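Probable glutamine synthetase (Pseudomonas aeruginosa, PDB 4HPP) belongs to the glutamine synthetase family, pairing an N-terminal domain with a catalytic domain that binds a magnesium ion and glutamic acid. Local coordinates at residues S110-E115 with C341-M346; A128-E133 with D200-V205; W162-L167 with T172-F177; E207-V212 with T220-L225. All blocks are in the same frame, centred on the assembly; numbering follows the deposited sequence.

Interaction 1 (S110-E115 with C341-M346)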
loop_
_atom_site.group_PDB
_atom_site.type_symbol
_atom_site.label_atom_id
_atom_site.label_comp_id
_atom_site.label_asym_id
_atom_site.label_seq_id
_atom_site.Cartn_x
_atom_site.Cartn_y
_atom_site.Cartn_z
ATOM N N SER A 110 49.415 -7.519 -9.516
ATOM C CA SER A 110 50.735 -8.057 -9.896
ATOM C C SER A 110 51.906 -7.286 -9.270
ATOM O O SER A 110 52.747 -7.909 -8.597
ATOM C CB SER A 110 50.882 -8.097 -11.435
ATOM O OG SER A 110 50.169 -9.196 -12.005
ATOM N N LEU A 111 51.971 -5.956 -9.492
ATOM C CA LEU A 111 52.973 -5.100 -8.831
ATOM C C LEU A 111 53.018 -5.393 -7.327
ATOM O O LEU A 111 54.100 -5.652 -6.785
ATOM C CB LEU A 111 52.670 -3.625 -9.026
ATOM C CG LEU A 111 53.293 -2.678 -7.991
ATOM C CD1 LEU A 111 54.806 -2.809 -8.037
ATOM C CD2 LEU A 111 52.876 -1.232 -8.214
ATOM N N LEU A 112 51.865 -5.392 -6.635
ATOM C CA LEU A 112 51.955 -5.677 -5.199
ATOM C C LEU A 112 52.499 -7.089 -4.928
ATOM O O LEU A 112 53.312 -7.264 -4.021
ATOM C CB LEU A 112 50.670 -5.391 -4.402
ATOM C CG LEU A 112 50.620 -5.960 -2.953
ATOM C CD1 LEU A 112 51.680 -5.321 -2.057
ATOM C CD2 LEU A 112 49.241 -5.823 -2.349
ATOM N N ARG A 113 52.092 -8.075 -5.724
ATOM C CA ARG A 113 52.633 -9.417 -5.557
ATOM C C ARG A 113 54.141 -9.554 -5.814
ATOM O O ARG A 113 54.759 -10.506 -5.340
ATOM C CB ARG A 113 51.900 -10.422 -6.425
ATOM C CG ARG A 113 52.455 -11.823 -6.189
ATOM C CD ARG A 113 51.666 -12.899 -6.906
ATOM N NE ARG A 113 51.892 -12.885 -8.354
ATOM C CZ ARG A 113 51.138 -12.223 -9.233
ATOM N NH1 ARG A 113 50.092 -11.498 -8.820
ATOM N NH2 ARG A 113 51.438 -12.279 -10.527
ATOM N N ALA A 114 54.715 -8.647 -6.599
ATOM C CA ALA A 114 56.122 -8.728 -6.979
ATOM C C ALA A 114 56.935 -8.122 -5.854
ATOM O O ALA A 114 58.110 -8.466 -5.641
ATOM C CB ALA A 114 56.377 -7.971 -8.278
ATOM N N GLU A 115 56.285 -7.204 -5.149
ATOM C CA GLU A 115 56.900 -6.422 -4.094
ATOM C C GLU A 115 56.900 -7.227 -2.835
ATOM O O GLU A 115 57.859 -7.205 -2.069
ATOM C CB GLU A 115 56.120 -5.114 -3.898
ATOM C CG GLU A 115 56.613 -4.225 -2.761
ATOM C CD GLU A 115 58.030 -3.747 -2.994
ATOM O OE1 GLU A 115 58.493 -3.925 -4.135
ATOM O OE2 GLU A 115 58.660 -3.186 -2.063
ATOM N N CYS A 341 43.511 2.357 -4.868
ATOM C CA CYS A 341 43.514 0.949 -5.226
ATOM C C CYS A 341 44.286 0.133 -4.142
ATOM O O CYS A 341 45.500 0.116 -4.117
ATOM C CB CYS A 341 44.061 0.763 -6.653
ATOM S SG CYS A 341 44.645 -0.925 -6.969
ATOM N N PRO A 342 43.585 -0.536 -3.218
ATOM C CA PRO A 342 44.307 -1.228 -2.092
ATOM C C PRO A 342 45.709 -1.810 -2.417
ATOM O O PRO A 342 46.670 -1.578 -1.673
ATOM C CB PRO A 342 43.334 -2.336 -1.697
ATOM C CG PRO A 342 41.984 -1.791 -2.043
ATOM C CD PRO A 342 42.116 -0.680 -3.085
ATOM N N HIS A 343 45.828 -2.544 -3.515
ATOM C CA HIS A 343 47.106 -3.101 -4.024
ATOM C C HIS A 343 48.117 -2.127 -4.430
ATOM O O HIS A 343 49.283 -2.343 -4.154
ATOM C CB HIS A 343 46.827 -3.906 -5.232
ATOM C CG HIS A 343 45.713 -4.875 -5.024
ATOM N ND1 HIS A 343 44.451 -4.590 -5.352
ATOM C CD2 HIS A 343 45.709 -6.155 -4.472
ATOM C CE1 HIS A 343 43.658 -5.648 -5.020
ATOM N NE2 HIS A 343 44.438 -6.600 -4.495
ATOM N N LEU A 344 47.708 -1.054 -5.129
ATOM C CA LEU A 344 48.662 -0.030 -5.520
ATOM C C LEU A 344 49.131 0.758 -4.296
ATOM O O LEU A 344 50.320 0.993 -4.091
ATOM C CB LEU A 344 48.089 0.865 -6.627
ATOM C CG LEU A 344 48.965 2.050 -7.061
ATOM C CD1 LEU A 344 50.219 1.498 -7.722
ATOM C CD2 LEU A 344 48.234 3.020 -7.971
ATOM N N ALA A 345 48.187 1.107 -3.439
ATOM C CA ALA A 345 48.501 1.848 -2.243
ATOM C C ALA A 345 49.431 1.062 -1.349
ATOM O O ALA A 345 50.461 1.605 -0.963
ATOM C CB ALA A 345 47.234 2.248 -1.517
ATOM N N MET A 346 49.103 -0.199 -1.015
ATOM C CA MET A 346 49.953 -0.981 -0.099
ATOM C C MET A 346 51.341 -1.205 -0.734
ATOM O O MET A 346 52.353 -0.936 -0.093
ATOM C CB MET A 346 49.272 -2.274 0.304
ATOM C CG MET A 346 50.145 -3.356 0.971
ATOM S SD MET A 346 49.014 -4.637 1.510
ATOM C CE MET A 346 50.129 -5.936 2.121
#
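L112 and H343 mark the place where helices 108-121 and 342-358 come together, their CA atoms 5.6 Å apart. The axes of the short segments run in roughly the same direction, inclined at 38° and 8.5 Å apart at closest approach. L112 does most of the work. Its CB rests against the backbone oxygen of H343, at 3.4 Å, while the two branches of the side chain part: CD1 meets M346 CG at 3.9 Å, and CD2 reaches toward the CA of H343 and the sulfur of M346. M346, extended throughout, slants across this leucine. A second apolar touch joins L111 CD2 to L344 CD1 at 3.8 Å. L344 leaves its backbone pointing away from the other helix, but with CG anti to the backbone N (chi1 176°) its CD1 methyl still gets there. The H343 ring is pinned from another quarter, through NE2, by D200 of helix 196-216. Just before the second helix, C341 serves as N-cap, its SG accepting from L344 N at 3.6 Å. No hydrogen bond crosses between the segments; this is buried, largely apolar helix-helix packing within the catalytic domain of a glutamine synthetase fold.

Interaction 2 (A128-E133 with D200-V205). With MG (magnesium ion), chain B; GLU (glutamic acid), chain D.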
loop_
_atom_site.group_PDB
_atom_site.type_symbol
_atom_site.label_atom_id
_atom_site.label_comp_id
_atom_site.label_asym_id
_atom_site.label_seq_id
_atom_site.Cartn_x
_atom_site.Cartn_y
_atom_site.Cartn_z
ATOM N N ALA A 128 49.303 -7.102 7.104
ATOM C CA ALA A 128 48.589 -5.837 7.064
ATOM C C ALA A 128 47.084 -5.981 7.225
ATOM O O ALA A 128 46.480 -7.031 6.927
ATOM C CB ALA A 128 48.909 -5.049 5.787
ATOM N N ALA A 129 46.502 -4.879 7.685
ATOM C CA ALA A 129 45.057 -4.718 7.787
ATOM C C ALA A 129 44.685 -3.245 7.494
ATOM O O ALA A 129 45.336 -2.307 7.973
ATOM C CB ALA A 129 44.551 -5.190 9.147
ATOM N N PHE A 130 43.702 -3.084 6.614
ATOM C CA PHE A 130 43.091 -1.793 6.272
ATOM C C PHE A 130 41.829 -1.546 7.145
ATOM O O PHE A 130 40.973 -2.440 7.277
ATOM C CB PHE A 130 42.654 -1.792 4.823
ATOM C CG PHE A 130 43.752 -1.881 3.825
ATOM C CD1 PHE A 130 44.145 -0.734 3.099
ATOM C CD2 PHE A 130 44.350 -3.105 3.531
ATOM C CE1 PHE A 130 45.123 -0.799 2.096
ATOM C CE2 PHE A 130 45.337 -3.179 2.548
ATOM C CZ PHE A 130 45.731 -2.031 1.814
ATOM N N GLU A 131 41.725 -0.348 7.732
ATOM C CA GLU A 131 40.567 0.024 8.519
ATOM C C GLU A 131 39.810 0.973 7.626
ATOM O O GLU A 131 40.419 1.866 7.019
ATOM C CB GLU A 131 40.955 0.757 9.810
ATOM C CG GLU A 131 41.657 -0.059 10.916
ATOM C CD GLU A 131 41.878 0.766 12.214
ATOM O OE1 GLU A 131 42.206 0.135 13.236
ATOM O OE2 GLU A 131 41.703 2.032 12.246
ATOM N N HIS A 132 38.490 0.785 7.557
ATOM C CA HIS A 132 37.666 1.494 6.631
ATOM C C HIS A 132 36.585 2.268 7.312
ATOM O O HIS A 132 35.912 1.724 8.199
ATOM C CB HIS A 132 37.058 0.523 5.663
ATOM C CG HIS A 132 38.049 -0.049 4.649
ATOM N ND1 HIS A 132 38.480 -1.348 4.693
ATOM C CD2 HIS A 132 38.607 0.509 3.495
ATOM C CE1 HIS A 132 39.295 -1.583 3.645
ATOM N NE2 HIS A 132 39.376 -0.441 2.918
ATOM N N GLU A 133 36.416 3.552 6.931
ATOM C CA GLU A 133 35.311 4.325 7.441
ATOM C C GLU A 133 34.373 4.700 6.269
ATOM O O GLU A 133 34.816 4.878 5.122
ATOM C CB GLU A 133 35.796 5.530 8.207
ATOM C CG GLU A 133 36.419 5.226 9.567
ATOM C CD GLU A 133 37.233 6.407 10.102
ATOM O OE1 GLU A 133 37.491 7.381 9.327
ATOM O OE2 GLU A 133 37.637 6.354 11.302
ATOM N N ASP A 200 43.478 -7.655 -1.045
ATOM C CA ASP A 200 42.199 -8.279 -1.462
ATOM C C ASP A 200 41.121 -8.027 -0.413
ATOM O O ASP A 200 39.961 -7.662 -0.751
ATOM C CB ASP A 200 42.344 -9.771 -1.717
ATOM C CG ASP A 200 43.286 -10.083 -2.879
ATOM O OD1 ASP A 200 43.536 -11.285 -3.114
ATOM O OD2 ASP A 200 43.787 -9.137 -3.547
ATOM N N ARG A 201 41.521 -8.163 0.855
ATOM C CA ARG A 201 40.584 -7.902 1.975
ATOM C C ARG A 201 40.058 -6.448 1.909
ATOM O O ARG A 201 38.840 -6.210 1.991
ATOM C CB ARG A 201 41.230 -8.248 3.307
ATOM C CG ARG A 201 40.343 -8.236 4.529
ATOM C CD ARG A 201 41.001 -9.092 5.609
ATOM N NE ARG A 201 40.898 -10.523 5.254
ATOM C CZ ARG A 201 41.222 -11.582 6.010
ATOM N NH1 ARG A 201 41.698 -11.464 7.226
ATOM N NH2 ARG A 201 41.043 -12.784 5.513
ATOM N N ALA A 202 40.956 -5.501 1.674
ATOM C CA ALA A 202 40.526 -4.126 1.625
ATOM C C ALA A 202 39.457 -4.035 0.532
ATOM O O ALA A 202 38.377 -3.529 0.772
ATOM C CB ALA A 202 41.697 -3.231 1.353
ATOM N N VAL A 203 39.690 -4.642 -0.632
ATOM C CA VAL A 203 38.689 -4.560 -1.727
ATOM C C VAL A 203 37.373 -5.262 -1.313
ATOM O O VAL A 203 36.283 -4.667 -1.410
ATOM C CB VAL A 203 39.214 -5.148 -3.069
ATOM C CG1 VAL A 203 38.074 -5.330 -4.086
ATOM C CG2 VAL A 203 40.340 -4.299 -3.629
ATOM N N ASN A 204 37.491 -6.506 -0.840
ATOM C CA ASN A 204 36.358 -7.257 -0.327
ATOM C C ASN A 204 35.542 -6.507 0.712
ATOM O O ASN A 204 34.301 -6.468 0.631
ATOM C CB ASN A 204 36.828 -8.528 0.348
ATOM C CG ASN A 204 37.438 -9.513 -0.601
ATOM O OD1 ASN A 204 37.177 -9.511 -1.788
ATOM N ND2 ASN A 204 38.257 -10.377 -0.065
ATOM N N VAL A 205 36.209 -5.922 1.698
ATOM C CA VAL A 205 35.465 -5.092 2.682
ATOM C C VAL A 205 34.641 -3.968 2.008
ATOM O O VAL A 205 33.519 -3.675 2.453
ATOM C CB VAL A 205 36.359 -4.496 3.797
ATOM C CG1 VAL A 205 35.625 -3.426 4.552
ATOM C CG2 VAL A 205 36.846 -5.581 4.757
HETATM MG MG MG B . 38.481 5.313 13.008
HETATM N N GLU D . 38.037 9.953 10.179
HETATM C CA GLU D . 39.533 10.108 10.390
HETATM C C GLU D . 40.404 10.067 9.114
HETATM O O GLU D . 40.085 10.673 8.098
HETATM C CB GLU D . 40.035 9.055 11.370
HETATM C CG GLU D . 39.567 9.279 12.782
HETATM C CD GLU D . 39.892 8.122 13.668
HETATM O OE1 GLU D . 40.715 8.329 14.573
HETATM O OE2 GLU D . 39.342 7.014 13.452
HETATM O OXT GLU D . 41.453 9.417 9.049
#
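F130 and H132, two residues apart on strand 124-137, both turn toward A202 of helix 196-216 but present different sides of their rings. The F130 ring offers a face: A202 CB sits over it, 3.6 Å from the centroid and only 20° off the normal, a CH-pi contact displaced toward the CD2 side, where the methyl comes within 3.4 Å. H132 instead comes edge-on, bringing CE1 to 3.5 Å from A202 CA, with the alanine methyl in the plane of the imidazole. A202 thus meets a phenyl face and an imidazole edge in two roughly perpendicular directions. On the next turn of the helix V205 continues the contact, its CG1 3.5 Å from H132 ND1; with CG1 anti to the backbone N (chi1 167°), this branch crosses the imidazole at a slant. Strand and helix segments run nearly the same way, 23° apart.

One residue further along the strand, E133 reaches the ligands. It divides its carboxylate: OE2 binds the magnesium ion at 2.2 Å, and OE1 accepts from the amino nitrogen N of the bound glutamic acid at 2.8 Å, with G234 N as a further donor to OE1. The ligand's own OE2 binds the same metal at 2.0 Å, and E180 and E187 complete the protein's share of the site. The chemistry is therefore split: a buried side, packed by van der Waals and CH-pi contact with no hydrogen bond across it, joins strand to helix, while E133 holds the glutamic acid at two points, directly at its amino group and through magnesium at its side-chain carboxylate.

Interaction 3 (W162-L167 with T172-F177)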
loop_
_atom_site.group_PDB
_atom_site.type_symbol
_atom_site.label_atom_id
_atom_site.label_comp_id
_atom_site.label_asym_id
_atom_site.label_seq_id
_atom_site.Cartn_x
_atom_site.Cartn_y
_atom_site.Cartn_z
ATOM N N TRP A 162 24.070 -7.752 9.673
ATOM C CA TRP A 162 24.169 -8.342 8.318
ATOM C C TRP A 162 25.453 -8.005 7.661
ATOM O O TRP A 162 25.910 -8.699 6.766
ATOM C CB TRP A 162 23.038 -7.912 7.413
ATOM C CG TRP A 162 21.903 -8.870 7.483
ATOM C CD1 TRP A 162 20.627 -8.621 7.954
ATOM C CD2 TRP A 162 21.892 -10.284 7.075
ATOM N NE1 TRP A 162 19.838 -9.740 7.863
ATOM C CE2 TRP A 162 20.543 -10.782 7.353
ATOM C CE3 TRP A 162 22.842 -11.167 6.547
ATOM C CZ2 TRP A 162 20.180 -12.129 7.127
ATOM C CZ3 TRP A 162 22.461 -12.491 6.302
ATOM C CH2 TRP A 162 21.162 -12.958 6.593
ATOM N N LEU A 163 26.084 -6.942 8.117
ATOM C CA LEU A 163 27.334 -6.580 7.509
ATOM C C LEU A 163 28.411 -7.536 7.971
ATOM O O LEU A 163 29.089 -8.164 7.170
ATOM C CB LEU A 163 27.696 -5.087 7.786
ATOM C CG LEU A 163 29.032 -4.719 7.183
ATOM C CD1 LEU A 163 29.019 -5.042 5.707
ATOM C CD2 LEU A 163 29.363 -3.264 7.387
ATOM N N VAL A 164 28.609 -7.612 9.261
ATOM C CA VAL A 164 29.532 -8.599 9.854
ATOM C C VAL A 164 29.298 -10.018 9.331
ATOM O O VAL A 164 30.233 -10.745 8.986
ATOM C CB VAL A 164 29.541 -8.487 11.406
ATOM C CG1 VAL A 164 30.410 -9.548 12.030
ATOM C CG2 VAL A 164 30.101 -7.115 11.767
ATOM N N SER A 165 28.060 -10.392 9.143
ATOM C CA SER A 165 27.827 -11.760 8.679
ATOM C C SER A 165 28.265 -11.900 7.241
ATOM O O SER A 165 29.017 -12.846 6.877
ATOM C CB SER A 165 26.391 -12.129 8.903
ATOM O OG SER A 165 25.962 -13.013 7.927
ATOM N N ALA A 166 27.861 -10.943 6.406
ATOM C CA ALA A 166 28.352 -10.913 5.005
ATOM C C ALA A 166 29.907 -10.901 4.891
ATOM O O ALA A 166 30.486 -11.690 4.138
ATOM C CB ALA A 166 27.725 -9.775 4.257
ATOM N N LEU A 167 30.579 -10.073 5.695
ATOM C CA LEU A 167 32.030 -10.057 5.692
ATOM C C LEU A 167 32.557 -11.418 6.215
ATOM O O LEU A 167 33.461 -11.995 5.580
ATOM C CB LEU A 167 32.598 -8.859 6.448
ATOM C CG LEU A 167 32.245 -7.428 5.953
ATOM C CD1 LEU A 167 32.467 -6.397 7.053
ATOM C CD2 LEU A 167 32.968 -6.973 4.675
ATOM N N THR A 172 36.497 -12.389 5.162
ATOM C CA THR A 172 37.295 -11.212 5.578
ATOM C C THR A 172 37.737 -11.279 7.087
ATOM O O THR A 172 38.583 -10.507 7.557
ATOM C CB THR A 172 36.622 -9.851 5.246
ATOM O OG1 THR A 172 35.327 -9.777 5.880
ATOM C CG2 THR A 172 36.458 -9.693 3.790
ATOM N N GLU A 173 37.191 -12.202 7.849
ATOM C CA GLU A 173 37.407 -12.139 9.316
ATOM C C GLU A 173 37.007 -10.780 9.943
ATOM O O GLU A 173 37.787 -10.110 10.634
ATOM C CB GLU A 173 38.839 -12.518 9.655
ATOM C CG GLU A 173 39.226 -13.905 9.120
ATOM C CD GLU A 173 40.673 -14.238 9.386
ATOM O OE1 GLU A 173 41.576 -13.557 8.786
ATOM O OE2 GLU A 173 40.908 -15.168 10.202
ATOM N N PRO A 174 35.760 -10.363 9.722
ATOM C CA PRO A 174 35.358 -9.141 10.404
ATOM C C PRO A 174 35.701 -9.239 11.923
ATOM O O PRO A 174 35.691 -10.322 12.496
ATOM C CB PRO A 174 33.854 -9.116 10.164
ATOM C CG PRO A 174 33.473 -10.569 9.955
ATOM C CD PRO A 174 34.619 -11.121 9.194
ATOM N N GLU A 175 36.000 -8.139 12.580
ATOM C CA GLU A 175 36.264 -8.223 13.999
ATOM C C GLU A 175 35.655 -7.074 14.856
ATOM O O GLU A 175 35.294 -7.310 15.993
ATOM C CB GLU A 175 37.780 -8.372 14.226
ATOM C CG GLU A 175 38.481 -7.258 15.007
ATOM C CD GLU A 175 40.016 -7.337 14.913
ATOM O OE1 GLU A 175 40.694 -6.297 14.633
ATOM O OE2 GLU A 175 40.539 -8.457 15.098
ATOM N N MET A 176 35.531 -5.848 14.317
ATOM C CA MET A 176 34.997 -4.706 15.058
ATOM C C MET A 176 34.003 -3.964 14.156
ATOM O O MET A 176 34.254 -3.833 12.971
ATOM C CB MET A 176 36.145 -3.795 15.416
ATOM C CG MET A 176 36.228 -3.284 16.832
ATOM S SD MET A 176 36.350 -4.549 18.117
ATOM C CE MET A 176 35.453 -3.601 19.336
ATOM N N PHE A 177 32.871 -3.501 14.695
ATOM C CA PHE A 177 31.964 -2.605 13.962
ATOM C C PHE A 177 31.597 -1.521 14.929
ATOM O O PHE A 177 31.334 -1.795 16.088
ATOM C CB PHE A 177 30.682 -3.311 13.444
ATOM C CG PHE A 177 29.709 -2.374 12.761
ATOM C CD1 PHE A 177 29.740 -2.203 11.372
ATOM C CD2 PHE A 177 28.778 -1.651 13.499
ATOM C CE1 PHE A 177 28.895 -1.265 10.756
ATOM C CE2 PHE A 177 27.914 -0.744 12.878
ATOM C CZ PHE A 177 27.966 -0.570 11.505
#
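A tight helix-to-strand connection turns strand 174-179 back along helix 159-169, and L167 and T172 close it. The backbone oxygen of L167 accepts from T172 N at 3.1 Å in a fairly straight bond, 164° at the hydrogen, though the donor is tilted from the carbonyl plane. T172 OG1 also approaches this oxygen, but it is modelled so close to L167 CB that the weak bond it would make is doubtful. P174 comes next and packs its ring along the helix: CG lies 3.4 Å from V164 O and 3.8 Å from V164 CG1, while CB meets L167 CB at 3.9 Å. The returning strand is antiparallel to the helix, 161° between the segments, and carries a classic beta bulge, E175 and M176 both facing T189 of the adjoining strand 185-194. Beyond the bulge F177 swings back toward the helix. L163 crosses it at about a right angle, CD2 reaching ring atom CE1 at 3.9 Å, and V164 CG2 covers its CB more distantly at 4.2 Å. The same residues also meet a neighbouring subunit: F177 O is hydrogen-bonded to S25 OG of that subunit, and V164 packs on its V7.

Interaction 4 (E207-V212 with T220-L225)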
loop_
_atom_site.group_PDB
_atom_site.type_symbol
_atom_site.label_atom_id
_atom_site.label_comp_id
_atom_site.label_asym_id
_atom_site.label_seq_id
_atom_site.Cartn_x
_atom_site.Cartn_y
_atom_site.Cartn_z
ATOM N N GLU A 207 33.520 -3.877 -1.283
ATOM C CA GLU A 207 32.572 -4.315 -2.236
ATOM C C GLU A 207 31.366 -4.965 -1.533
ATOM O O GLU A 207 30.197 -4.793 -1.979
ATOM C CB GLU A 207 33.257 -5.163 -3.294
ATOM C CG GLU A 207 34.182 -4.312 -4.158
ATOM C CD GLU A 207 33.401 -3.228 -4.870
ATOM O OE1 GLU A 207 33.833 -2.082 -4.852
ATOM O OE2 GLU A 207 32.354 -3.542 -5.456
ATOM N N VAL A 208 31.637 -5.614 -0.391
ATOM C CA VAL A 208 30.596 -6.286 0.386
ATOM C C VAL A 208 29.780 -5.275 1.167
ATOM O O VAL A 208 28.568 -5.357 1.173
ATOM C CB VAL A 208 31.177 -7.359 1.337
ATOM C CG1 VAL A 208 30.102 -7.879 2.292
ATOM C CG2 VAL A 208 31.802 -8.497 0.552
ATOM N N THR A 209 30.422 -4.317 1.823
ATOM C CA THR A 209 29.664 -3.216 2.492
ATOM C C THR A 209 28.670 -2.558 1.530
ATOM O O THR A 209 27.442 -2.515 1.818
ATOM C CB THR A 209 30.577 -2.166 3.084
ATOM O OG1 THR A 209 31.464 -2.832 3.958
ATOM C CG2 THR A 209 29.800 -1.126 3.904
ATOM N N ARG A 210 29.181 -2.144 0.369
ATOM C CA ARG A 210 28.315 -1.718 -0.728
ATOM C C ARG A 210 27.153 -2.718 -1.004
ATOM O O ARG A 210 25.982 -2.307 -1.017
ATOM C CB ARG A 210 29.137 -1.412 -2.009
ATOM C CG ARG A 210 29.836 -0.077 -1.944
ATOM C CD ARG A 210 31.099 -0.023 -2.763
ATOM N NE ARG A 210 31.873 1.178 -2.470
ATOM C CZ ARG A 210 33.097 1.463 -2.945
ATOM N NH1 ARG A 210 33.700 0.655 -3.790
ATOM N NH2 ARG A 210 33.696 2.622 -2.612
ATOM N N GLU A 211 27.453 -4.017 -1.203
ATOM C CA GLU A 211 26.374 -5.019 -1.474
ATOM C C GLU A 211 25.340 -5.193 -0.325
ATOM O O GLU A 211 24.152 -5.296 -0.550
ATOM C CB GLU A 211 26.967 -6.338 -1.907
ATOM C CG GLU A 211 25.967 -7.461 -2.137
ATOM C CD GLU A 211 25.082 -7.206 -3.310
ATOM O OE1 GLU A 211 24.063 -7.925 -3.486
ATOM O OE2 GLU A 211 25.429 -6.327 -4.081
ATOM N N VAL A 212 25.768 -5.140 0.908
ATOM C CA VAL A 212 24.827 -5.267 1.998
ATOM C C VAL A 212 23.919 -4.028 1.945
ATOM O O VAL A 212 22.689 -4.164 1.851
ATOM C CB VAL A 212 25.611 -5.452 3.327
ATOM C CG1 VAL A 212 24.698 -5.466 4.525
ATOM C CG2 VAL A 212 26.391 -6.766 3.307
ATOM N N THR A 220 26.120 3.486 0.633
ATOM C CA THR A 220 27.307 3.853 1.343
ATOM C C THR A 220 28.087 4.967 0.641
ATOM O O THR A 220 28.052 5.137 -0.592
ATOM C CB THR A 220 28.229 2.655 1.493
ATOM O OG1 THR A 220 28.431 2.093 0.212
ATOM C CG2 THR A 220 27.620 1.601 2.371
ATOM N N CYS A 221 28.869 5.696 1.410
ATOM C CA CYS A 221 29.835 6.570 0.796
ATOM C C CYS A 221 31.154 6.380 1.501
ATOM O O CYS A 221 31.200 6.532 2.746
ATOM C CB CYS A 221 29.355 8.053 0.852
ATOM S SG CYS A 221 30.598 9.233 0.269
ATOM N N PHE A 222 32.215 6.076 0.727
ATOM C CA PHE A 222 33.598 5.974 1.202
ATOM C C PHE A 222 34.477 7.157 0.752
ATOM O O PHE A 222 35.705 7.167 0.967
ATOM C CB PHE A 222 34.253 4.715 0.678
ATOM C CG PHE A 222 33.735 3.427 1.278
ATOM C CD1 PHE A 222 34.558 2.629 2.027
ATOM C CD2 PHE A 222 32.445 3.002 1.056
ATOM C CE1 PHE A 222 34.097 1.470 2.582
ATOM C CE2 PHE A 222 31.994 1.817 1.597
ATOM C CZ PHE A 222 32.817 1.054 2.354
ATOM N N ALA A 223 33.894 8.134 0.074
ATOM C CA ALA A 223 34.721 9.254 -0.444
ATOM C C ALA A 223 35.473 9.855 0.725
ATOM O O ALA A 223 34.953 9.844 1.854
ATOM C CB ALA A 223 33.854 10.322 -1.087
ATOM N N PRO A 224 36.698 10.370 0.475
ATOM C CA PRO A 224 37.401 10.998 1.597
ATOM C C PRO A 224 36.532 12.039 2.319
ATOM O O PRO A 224 36.555 12.063 3.555
ATOM C CB PRO A 224 38.664 11.647 0.959
ATOM C CG PRO A 224 38.795 11.060 -0.399
ATOM C CD PRO A 224 37.493 10.374 -0.769
ATOM N N LEU A 225 35.791 12.881 1.581
ATOM C CA LEU A 225 34.861 13.815 2.235
ATOM C C LEU A 225 33.417 13.568 1.783
ATOM O O LEU A 225 33.038 13.867 0.624
ATOM C CB LEU A 225 35.288 15.286 2.049
ATOM C CG LEU A 225 34.431 16.267 2.866
ATOM C CD1 LEU A 225 34.725 16.199 4.371
ATOM C CD2 LEU A 225 34.582 17.697 2.363
HETATM O O HOH W 1 30.198 3.348 -1.997
#
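T220 sits in the tightly packed part of this contact, with T209 and R210 of the helix against it. R210 CG comes to 3.4 Å from T220 OG1, and the CG2 methyls of T209 and T220 meet at 3.8 Å. T209 CB also comes up to the rim of the F222 ring, in the ring plane, 4.0 Å from CZ. The hydroxyl of T209 plays no part here, since OG1 turns back to V205 O one helical turn earlier.

The guanidinium end of R210 is looser, polar and partly exposed. The chain stretches out from CG to NE, passing T220 nearly at a right angle. A water accepts from R210 NE at 2.8 Å and from T220 OG1 at 3.1 Å, bridging helix and strand where no direct hydrogen bond joins them. Farther out the contact with F222 is an off-centre cation-pi one: R210 CZ lies 4.8 Å from the centroid of the F222 ring and 29° off its normal, with the two planes 74° apart. E207 helps to hold the guanidinium through a salt bridge within the helix; its OE1 lies in the guanidinium plane, 2.9 Å from R210 NH1, and is met on its syn side, 30° out of the carboxylate plane.

Strand 219-221 follows helix 196-216 and pairs antiparallel with strand 124-137, whose F134 lies beside T209, T220 and the F222 ring. Helix 159-169 covers V208 and V212; on a different side of the helix, Q151 of a neighbouring subunit packs on R210.

In the fold
Helix 196-216 ties the set together. Interactions 1 and 2 meet at the H343-D200 pair, NE2 to OD2 2.8 Å, and where P342 packs on A202 and V203. Interaction 2 joins interaction 3 through the salt bridge of R201 NH1 with E173 OE1 at 2.6 Å. Interactions 2 and 4 share the helix, reach neighbouring strands and touch at E133 O and F222 CD1, 3.8 Å apart; interactions 3 and 4 touch at A166 CB and V212 CG2, 3.4 Å apart. Interactions 1 and 3 are separate, their centres about 24 Å apart. Interaction 2 alone binds the ligands directly; the side chain of F177 is about 12 Å from magnesium, and that of F222 about 11 Å from the glutamic acid.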